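Local coordinates for SNF1-like protein kinase ssp2 (Schizosaccharomyces pombe, PDB 2QRD) that probably phosphorylates serine and threonine residues of other proteins as the catalytic subunit of a fission yeast AMP-activated-type kinase that responds to cellular energy state, at residues D54-H66 with K72-E84. Numbering follows the deposited sequence.
Sequences DMYTIKSRWEIPH and KNTYAYIELQLYE
R61 lies across the ring of Y75, diagonally opposite it on two neighbouring antiparallel strands, 57-63 and 74-84. With CG anti to the backbone N (chi1 -163°), the R61 chain runs out between two tyrosines: CD sits over one face of Y75, 4.1 Å from the ring centroid, and the guanidinium follows as a cation-pi partner, its plane turned 37° from the ring. Alongside, R61 CG comes within 3.5 Å of Y77 CE1.

The opposite face of the sheet, with S60, W62, A76 and I78, is buried under helices 23-37 and 123-136. Here I78 CD1 lies over the five-membered ring of W62, 3.7 Å from its centroid. W62 NE1 donates to S60 OG at 2.9 Å, and that hydroxyl in turn donates to I78 O, which S60 N grips from the other face of the carbonyl plane.

At the far end Y56 CD2 meets L82 CD2 at 3.7 Å and Y56 O accepts from L82 N; the Y56 hydroxyl bonds to P26 O of the SPCC1919.03c chain. Next to it T57 OG1 gives a 2.6 Å bond to Q81 OE1, while Q81 NE2 donates to L82 O and to a water that also binds T57 OG1. An alanine in place of Q81 would probably leave the T57 hydroxyl without its protein acceptor and the bridging water with one mate fewer.

The chemistry thus divides by face in these adjacent strands, linked through helix 65-69, of the KA1-like adenylate-sensor domain: apolar packing with an internally satisfied hydroxyl toward the helices, and aromatic, charged and amide groups on the other side, where Y7 of the SPCC1919.03c chain packs on R61 and Y77.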
ATOM      1  N   ASP A  54      10.650 -16.236 -34.235  1.00 51.77           N
ATOM      2  CA  ASP A  54      11.327 -16.154 -32.936  1.00 51.89           C
ATOM      3  C   ASP A  54      12.095 -14.840 -32.787  1.00 51.09           C
ATOM      4  O   ASP A  54      12.490 -14.459 -31.696  1.00 51.68           O
ATOM      5  CB  ASP A  54      12.198 -17.385 -32.644  1.00 51.87           C
ATOM      6  CG  ASP A  54      13.401 -17.530 -33.594  1.00 54.08           C
ATOM      7  OD1 ASP A  54      14.056 -18.589 -33.500  1.00 55.57           O
ATOM      8  OD2 ASP A  54      13.719 -16.623 -34.413  1.00 55.02           O
ATOM      9  N   MET A  55      12.247 -14.127 -33.895  1.00 50.52           N
ATOM     10  CA  MET A  55      12.739 -12.745 -33.872  1.00 49.55           C
ATOM     11  C   MET A  55      11.918 -11.834 -32.945  1.00 48.76           C
ATOM     12  O   MET A  55      12.427 -10.816 -32.484  1.00 48.57           O
ATOM     13  CB  MET A  55      12.883 -12.172 -35.305  1.00 49.27           C
ATOM     14  CG  MET A  55      11.617 -11.645 -35.974  1.00 48.67           C
ATOM     15  SD  MET A  55      11.986 -11.005 -37.613  1.00 49.02           S
ATOM     16  CE  MET A  55      10.787  -9.701 -37.842  1.00 49.53           C
ATOM     17  N   TYR A  56      10.675 -12.223 -32.658  1.00 48.13           N
ATOM     18  CA  TYR A  56       9.791 -11.451 -31.752  1.00 48.09           C
ATOM     19  C   TYR A  56       9.927 -11.812 -30.263  1.00 47.96           C
ATOM     20  O   TYR A  56       9.259 -11.246 -29.433  1.00 47.29           O
ATOM     21  CB  TYR A  56       8.329 -11.531 -32.204  1.00 47.71           C
ATOM     22  CG  TYR A  56       8.106 -10.914 -33.562  1.00 47.21           C
ATOM     23  CD1 TYR A  56       7.879 -11.705 -34.670  1.00 46.37           C
ATOM     24  CD2 TYR A  56       8.161  -9.532 -33.743  1.00 47.75           C
ATOM     25  CE1 TYR A  56       7.709 -11.146 -35.924  1.00 48.26           C
ATOM     26  CE2 TYR A  56       7.981  -8.949 -35.013  1.00 47.25           C
ATOM     27  CZ  TYR A  56       7.741  -9.761 -36.092  1.00 48.24           C
ATOM     28  OH  TYR A  56       7.550  -9.212 -37.356  1.00 49.54           O
ATOM     29  N   THR A  57      10.801 -12.769 -29.961  1.00 49.06           N
ATOM     30  CA  THR A  57      11.240 -13.099 -28.601  1.00 49.43           C
ATOM     31  C   THR A  57      12.638 -12.483 -28.402  1.00 49.88           C
ATOM     32  O   THR A  57      13.616 -12.873 -29.083  1.00 49.53           O
ATOM     33  CB  THR A  57      11.318 -14.634 -28.421  1.00 49.41           C
ATOM     34  OG1 THR A  57      10.072 -15.216 -28.803  1.00 48.94           O
ATOM     35  CG2 THR A  57      11.634 -15.028 -26.981  1.00 48.95           C
ATOM     36  N   ILE A  58      12.706 -11.495 -27.507  1.00 49.71           N
ATOM     37  CA  ILE A  58      13.956 -10.797 -27.181  1.00 49.08           C
ATOM     38  C   ILE A  58      14.307 -11.109 -25.713  1.00 49.48           C
ATOM     39  O   ILE A  58      13.462 -10.916 -24.821  1.00 48.40           O
ATOM     40  CB  ILE A  58      13.825  -9.240 -27.349  1.00 48.51           C
ATOM     41  CG1 ILE A  58      13.402  -8.875 -28.781  1.00 49.53           C
ATOM     42  CG2 ILE A  58      15.108  -8.506 -26.894  1.00 44.32           C
ATOM     43  CD1 ILE A  58      12.760  -7.454 -28.934  1.00 49.39           C
ATOM     44  N   LYS A  59      15.541 -11.571 -25.469  1.00 49.34           N
ATOM     45  CA  LYS A  59      16.040 -11.650 -24.098  1.00 50.24           C
ATOM     46  C   LYS A  59      16.941 -10.454 -23.802  1.00 50.31           C
ATOM     47  O   LYS A  59      17.846 -10.143 -24.561  1.00 50.63           O
ATOM     48  CB  LYS A  59      16.721 -12.995 -23.801  1.00 50.34           C
ATOM     49  CG  LYS A  59      15.759 -14.180 -23.878  1.00 51.73           C
ATOM     50  CD  LYS A  59      16.148 -15.299 -22.979  1.00 56.01           C
ATOM     51  CE  LYS A  59      15.395 -16.591 -23.369  1.00 61.22           C
ATOM     52  NZ  LYS A  59      15.214 -17.562 -22.217  1.00 62.78           N
ATOM     53  N   SER A  60      16.684  -9.772 -22.706  1.00 50.57           N
ATOM     54  CA  SER A  60      17.443  -8.565 -22.422  1.00 51.31           C
ATOM     55  C   SER A  60      18.120  -8.672 -21.057  1.00 51.54           C
ATOM     56  O   SER A  60      17.605  -9.318 -20.130  1.00 52.63           O
ATOM     57  CB  SER A  60      16.552  -7.312 -22.503  1.00 51.29           C
ATOM     58  OG  SER A  60      15.553  -7.350 -21.499  1.00 50.89           O
ATOM     59  N   ARG A  61      19.294  -8.074 -20.959  1.00 50.92           N
ATOM     60  CA  ARG A  61      19.995  -7.959 -19.693  1.00 50.89           C
ATOM     61  C   ARG A  61      20.168  -6.479 -19.347  1.00 51.08           C
ATOM     62  O   ARG A  61      20.547  -5.669 -20.202  1.00 51.13           O
ATOM     63  CB  ARG A  61      21.341  -8.673 -19.761  1.00 49.70           C
ATOM     64  CG  ARG A  61      21.930  -8.937 -18.413  1.00 48.03           C
ATOM     65  CD  ARG A  61      23.266  -9.607 -18.549  1.00 46.18           C
ATOM     66  NE  ARG A  61      24.140  -8.826 -19.413  1.00 42.96           N
ATOM     67  CZ  ARG A  61      25.225  -9.302 -19.999  1.00 42.66           C
ATOM     68  NH1 ARG A  61      25.564 -10.567 -19.789  1.00 42.34           N
ATOM     69  NH2 ARG A  61      25.961  -8.515 -20.791  1.00 37.63           N
ATOM     70  N   TRP A  62      19.890  -6.150 -18.092  1.00 51.77           N
ATOM     71  CA  TRP A  62      19.907  -4.771 -17.591  1.00 52.54           C
ATOM     72  C   TRP A  62      20.799  -4.709 -16.355  1.00 53.30           C
ATOM     73  O   TRP A  62      20.642  -5.520 -15.409  1.00 52.84           O
ATOM     74  CB  TRP A  62      18.503  -4.345 -17.148  1.00 52.56           C
ATOM     75  CG  TRP A  62      17.390  -4.381 -18.186  1.00 53.09           C
ATOM     76  CD1 TRP A  62      16.855  -5.486 -18.827  1.00 53.59           C
ATOM     77  CD2 TRP A  62      16.635  -3.261 -18.644  1.00 52.74           C
ATOM     78  NE1 TRP A  62      15.841  -5.100 -19.683  1.00 50.21           N
ATOM     79  CE2 TRP A  62      15.677  -3.746 -19.579  1.00 51.10           C
ATOM     80  CE3 TRP A  62      16.685  -1.888 -18.366  1.00 52.32           C
ATOM     81  CZ2 TRP A  62      14.779  -2.904 -20.236  1.00 52.61           C
ATOM     82  CZ3 TRP A  62      15.776  -1.042 -19.014  1.00 53.08           C
ATOM     83  CH2 TRP A  62      14.846  -1.554 -19.950  1.00 53.67           C
ATOM     84  N   GLU A  63      21.733  -3.757 -16.351  1.00 54.12           N
ATOM     85  CA  GLU A  63      22.505  -3.476 -15.143  1.00 55.02           C
ATOM     86  C   GLU A  63      21.547  -2.831 -14.133  1.00 53.14           C
ATOM     87  O   GLU A  63      20.692  -2.041 -14.515  1.00 54.32           O
ATOM     88  CB  GLU A  63      23.774  -2.627 -15.434  1.00 55.28           C
ATOM     89  CG  GLU A  63      24.852  -3.378 -16.277  1.00 57.32           C
ATOM     90  CD  GLU A  63      26.353  -3.132 -15.873  1.00 59.08           C
ATOM     91  OE1 GLU A  63      26.961  -2.091 -16.263  1.00 62.13           O
ATOM     92  OE2 GLU A  63      26.960  -4.033 -15.215  1.00 65.14           O
ATOM     93  N   ILE A  64      21.615  -3.216 -12.868  1.00 51.43           N
ATOM     94  CA  ILE A  64      20.697  -2.619 -11.896  1.00 49.93           C
ATOM     95  C   ILE A  64      21.333  -1.355 -11.354  1.00 50.08           C
ATOM     96  O   ILE A  64      22.396  -1.414 -10.763  1.00 50.23           O
ATOM     97  CB  ILE A  64      20.225  -3.623 -10.768  1.00 49.97           C
ATOM     98  CG1 ILE A  64      19.538  -4.855 -11.375  1.00 47.51           C
ATOM     99  CG2 ILE A  64      19.259  -2.954  -9.809  1.00 48.43           C
ATOM    100  CD1 ILE A  64      19.491  -6.057 -10.474  1.00 48.88           C
ATOM    101  N   PRO A  65      20.696  -0.192 -11.579  1.00 50.46           N
ATOM    102  CA  PRO A  65      21.315   1.074 -11.192  1.00 50.33           C
ATOM    103  C   PRO A  65      21.825   1.142  -9.763  1.00 50.46           C
ATOM    104  O   PRO A  65      22.958   1.576  -9.550  1.00 50.81           O
ATOM    105  CB  PRO A  65      20.201   2.096 -11.428  1.00 50.08           C
ATOM    106  CG  PRO A  65      19.407   1.502 -12.552  1.00 50.44           C
ATOM    107  CD  PRO A  65      19.384   0.026 -12.222  1.00 50.25           C
ATOM    108  N   HIS A  66      21.014   0.728  -8.793  1.00 50.94           N
ATOM    109  CA  HIS A  66      21.417   0.867  -7.387  1.00 50.97           C
ATOM    110  C   HIS A  66      22.567  -0.061  -7.061  1.00 50.72           C
ATOM    111  O   HIS A  66      23.395   0.271  -6.240  1.00 51.22           O
ATOM    112  CB  HIS A  66      20.241   0.740  -6.382  1.00 50.59           C
ATOM    113  CG  HIS A  66      19.830  -0.669  -6.058  1.00 50.83           C
ATOM    114  ND1 HIS A  66      18.895  -1.368  -6.799  1.00 50.36           N
ATOM    115  CD2 HIS A  66      20.183  -1.486  -5.033  1.00 50.37           C
ATOM    116  CE1 HIS A  66      18.728  -2.571  -6.274  1.00 49.00           C
ATOM    117  NE2 HIS A  66      19.497  -2.665  -5.199  1.00 50.58           N
ATOM    118  N   LYS A  72      28.669  -2.969  -8.017  1.00 54.43           N
ATOM    119  CA  LYS A  72      28.259  -4.368  -8.277  1.00 54.02           C
ATOM    120  C   LYS A  72      27.863  -4.713  -9.722  1.00 53.70           C
ATOM    121  O   LYS A  72      27.209  -3.912 -10.424  1.00 53.30           O
ATOM    122  CB  LYS A  72      27.131  -4.784  -7.338  1.00 53.90           C
ATOM    123  CG  LYS A  72      27.492  -4.858  -5.850  1.00 54.84           C
ATOM    124  CD  LYS A  72      26.235  -5.225  -5.054  1.00 57.21           C
ATOM    125  CE  LYS A  72      25.619  -6.589  -5.544  1.00 59.86           C
ATOM    126  NZ  LYS A  72      24.112  -6.769  -5.444  1.00 55.59           N
ATOM    127  N   ASN A  73      28.275  -5.916 -10.142  1.00 53.29           N
ATOM    128  CA  ASN A  73      27.871  -6.513 -11.422  1.00 53.09           C
ATOM    129  C   ASN A  73      26.696  -7.470 -11.199  1.00 52.88           C
ATOM    130  O   ASN A  73      26.805  -8.712 -11.305  1.00 52.88           O
ATOM    131  CB  ASN A  73      29.040  -7.225 -12.134  1.00 53.04           C
ATOM    132  CG  ASN A  73      29.866  -6.293 -13.047  1.00 53.42           C
ATOM    133  OD1 ASN A  73      31.107  -6.372 -13.077  1.00 54.07           O
ATOM    134  ND2 ASN A  73      29.184  -5.447 -13.820  1.00 52.90           N
ATOM    135  N   THR A  74      25.568  -6.863 -10.869  1.00 52.51           N
ATOM    136  CA  THR A  74      24.322  -7.574 -10.694  1.00 51.86           C
ATOM    137  C   THR A  74      23.337  -7.081 -11.729  1.00 51.52           C
ATOM    138  O   THR A  74      23.345  -5.913 -12.122  1.00 50.56           O
ATOM    139  CB  THR A  74      23.805  -7.471  -9.262  1.00 51.98           C
ATOM    140  OG1 THR A  74      22.390  -7.696  -9.229  1.00 52.26           O
ATOM    141  CG2 THR A  74      24.099  -6.146  -8.728  1.00 51.76           C
ATOM    142  N   TYR A  75      22.521  -8.019 -12.188  1.00 51.50           N
ATOM    143  CA  TYR A  75      21.856  -7.920 -13.458  1.00 51.79           C
ATOM    144  C   TYR A  75      20.438  -8.411 -13.319  1.00 51.73           C
ATOM    145  O   TYR A  75      20.154  -9.270 -12.497  1.00 51.97           O
ATOM    146  CB  TYR A  75      22.572  -8.810 -14.486  1.00 52.08           C
ATOM    147  CG  TYR A  75      23.940  -8.343 -14.950  1.00 52.74           C
ATOM    148  CD1 TYR A  75      25.099  -8.961 -14.482  1.00 55.20           C
ATOM    149  CD2 TYR A  75      24.081  -7.311 -15.881  1.00 53.04           C
ATOM    150  CE1 TYR A  75      26.364  -8.560 -14.904  1.00 53.94           C
ATOM    151  CE2 TYR A  75      25.346  -6.906 -16.319  1.00 53.08           C
ATOM    152  CZ  TYR A  75      26.476  -7.533 -15.824  1.00 54.01           C
ATOM    153  OH  TYR A  75      27.730  -7.157 -16.250  1.00 54.59           O
ATOM    154  N   ALA A  76      19.563  -7.867 -14.156  1.00 51.72           N
ATOM    155  CA  ALA A  76      18.169  -8.218 -14.204  1.00 50.69           C
ATOM    156  C   ALA A  76      17.901  -8.747 -15.609  1.00 50.71           C
ATOM    157  O   ALA A  76      18.302  -8.137 -16.584  1.00 51.33           O
ATOM    158  CB  ALA A  76      17.345  -7.008 -13.925  1.00 49.77           C
ATOM    159  N   TYR A  77      17.238  -9.896 -15.700  1.00 50.77           N
ATOM    160  CA  TYR A  77      16.906 -10.516 -16.983  1.00 50.14           C
ATOM    161  C   TYR A  77      15.403 -10.409 -17.322  1.00 50.90           C
ATOM    162  O   TYR A  77      14.526 -10.858 -16.571  1.00 50.70           O
ATOM    163  CB  TYR A  77      17.387 -11.948 -16.977  1.00 48.68           C
ATOM    164  CG  TYR A  77      18.868 -12.051 -16.690  1.00 49.09           C
ATOM    165  CD1 TYR A  77      19.774 -12.148 -17.729  1.00 47.50           C
ATOM    166  CD2 TYR A  77      19.371 -12.062 -15.359  1.00 49.51           C
ATOM    167  CE1 TYR A  77      21.143 -12.243 -17.484  1.00 49.23           C
ATOM    168  CE2 TYR A  77      20.748 -12.153 -15.104  1.00 46.32           C
ATOM    169  CZ  TYR A  77      21.626 -12.236 -16.187  1.00 48.22           C
ATOM    170  OH  TYR A  77      22.992 -12.353 -16.021  1.00 47.38           O
ATOM    171  N   ILE A  78      15.128  -9.779 -18.454  1.00 51.23           N
ATOM    172  CA  ILE A  78      13.769  -9.463 -18.864  1.00 51.68           C
ATOM    173  C   ILE A  78      13.583 -10.023 -20.297  1.00 52.13           C
ATOM    174  O   ILE A  78      14.362  -9.726 -21.213  1.00 53.15           O
ATOM    175  CB  ILE A  78      13.510  -7.910 -18.773  1.00 51.33           C
ATOM    176  CG1 ILE A  78      13.658  -7.407 -17.327  1.00 51.78           C
ATOM    177  CG2 ILE A  78      12.132  -7.507 -19.353  1.00 52.51           C
ATOM    178  CD1 ILE A  78      13.647  -5.880 -17.137  1.00 50.87           C
ATOM    179  N   GLU A  79      12.581 -10.859 -20.484  1.00 52.11           N
ATOM    180  CA  GLU A  79      12.261 -11.359 -21.820  1.00 52.11           C
ATOM    181  C   GLU A  79      11.018 -10.670 -22.383  1.00 51.56           C
ATOM    182  O   GLU A  79       9.993 -10.552 -21.712  1.00 50.99           O
ATOM    183  CB  GLU A  79      12.060 -12.857 -21.763  1.00 51.84           C
ATOM    184  CG  GLU A  79      11.693 -13.483 -23.079  1.00 55.75           C
ATOM    185  CD  GLU A  79      11.297 -14.947 -22.932  1.00 61.55           C
ATOM    186  OE1 GLU A  79      11.809 -15.616 -21.992  1.00 60.93           O
ATOM    187  OE2 GLU A  79      10.470 -15.423 -23.755  1.00 64.12           O
ATOM    188  N   LEU A  80      11.121 -10.200 -23.620  1.00 51.73           N
ATOM    189  CA  LEU A  80      10.018  -9.508 -24.283  1.00 51.54           C
ATOM    190  C   LEU A  80       9.428 -10.418 -25.319  1.00 51.03           C
ATOM    191  O   LEU A  80      10.143 -11.155 -25.957  1.00 51.34           O
ATOM    192  CB  LEU A  80      10.479  -8.233 -24.965  1.00 51.06           C
ATOM    193  CG  LEU A  80      11.274  -7.130 -24.246  1.00 52.61           C
ATOM    194  CD1 LEU A  80      10.499  -6.513 -23.122  1.00 52.88           C
ATOM    195  CD2 LEU A  80      12.648  -7.567 -23.795  1.00 50.17           C
ATOM    196  N   GLN A  81       8.116 -10.366 -25.474  1.00 51.10           N
ATOM    197  CA  GLN A  81       7.439 -11.189 -26.464  1.00 50.76           C
ATOM    198  C   GLN A  81       6.331 -10.398 -27.154  1.00 50.38           C
ATOM    199  O   GLN A  81       5.391  -9.960 -26.507  1.00 50.96           O
ATOM    200  CB  GLN A  81       6.861 -12.440 -25.803  1.00 50.36           C
ATOM    201  CG  GLN A  81       6.123 -13.388 -26.746  1.00 48.92           C
ATOM    202  CD  GLN A  81       7.021 -13.997 -27.790  1.00 47.91           C
ATOM    203  OE1 GLN A  81       7.875 -14.822 -27.488  1.00 47.31           O
ATOM    204  NE2 GLN A  81       6.818 -13.603 -29.037  1.00 47.33           N
ATOM    205  N   LEU A  82       6.454 -10.219 -28.460  1.00 49.30           N
ATOM    206  CA  LEU A  82       5.394  -9.609 -29.237  1.00 49.11           C
ATOM    207  C   LEU A  82       4.353 -10.671 -29.651  1.00 48.81           C
ATOM    208  O   LEU A  82       4.698 -11.783 -30.079  1.00 48.31           O
ATOM    209  CB  LEU A  82       5.944  -8.823 -30.457  1.00 48.96           C
ATOM    210  CG  LEU A  82       5.039  -7.723 -31.076  1.00 50.39           C
ATOM    211  CD1 LEU A  82       4.942  -6.473 -30.184  1.00 49.85           C
ATOM    212  CD2 LEU A  82       5.442  -7.308 -32.482  1.00 48.66           C
ATOM    213  N   TYR A  83       3.084 -10.307 -29.466  1.00 48.52           N
ATOM    214  CA  TYR A  83       1.938 -11.096 -29.873  1.00 48.14           C
ATOM    215  C   TYR A  83       0.975 -10.275 -30.726  1.00 48.47           C
ATOM    216  O   TYR A  83       0.686  -9.102 -30.400  1.00 48.48           O
ATOM    217  CB  TYR A  83       1.148 -11.565 -28.668  1.00 47.42           C
ATOM    218  CG  TYR A  83       1.824 -12.563 -27.774  1.00 46.89           C
ATOM    219  CD1 TYR A  83       2.051 -13.882 -28.195  1.00 44.98           C
ATOM    220  CD2 TYR A  83       2.198 -12.202 -26.479  1.00 46.40           C
ATOM    221  CE1 TYR A  83       2.657 -14.802 -27.360  1.00 44.20           C
ATOM    222  CE2 TYR A  83       2.797 -13.118 -25.632  1.00 45.77           C
ATOM    223  CZ  TYR A  83       3.010 -14.406 -26.074  1.00 46.98           C
ATOM    224  OH  TYR A  83       3.609 -15.275 -25.214  1.00 48.10           O
ATOM    225  N   GLU A  84       0.433 -10.881 -31.783  1.00 48.28           N
ATOM    226  CA  GLU A  84      -0.698 -10.237 -32.439  1.00 48.42           C
ATOM    227  C   GLU A  84      -2.005 -10.525 -31.698  1.00 48.81           C
ATOM    228  O   GLU A  84      -2.374 -11.698 -31.457  1.00 48.41           O
ATOM    229  CB  GLU A  84      -0.804 -10.585 -33.915  1.00 48.22           C
ATOM    230  CG  GLU A  84      -1.659  -9.582 -34.670  1.00 49.63           C
ATOM    231  CD  GLU A  84      -2.094 -10.063 -36.048  1.00 53.23           C
ATOM    232  OE1 GLU A  84      -1.294  -9.932 -36.999  1.00 54.46           O
ATOM    233  OE2 GLU A  84      -3.250 -10.544 -36.185  1.00 54.96           O
TER
HETATM  234  O   HOH W   1       8.425 -14.982 -31.143  1.00 41.29           O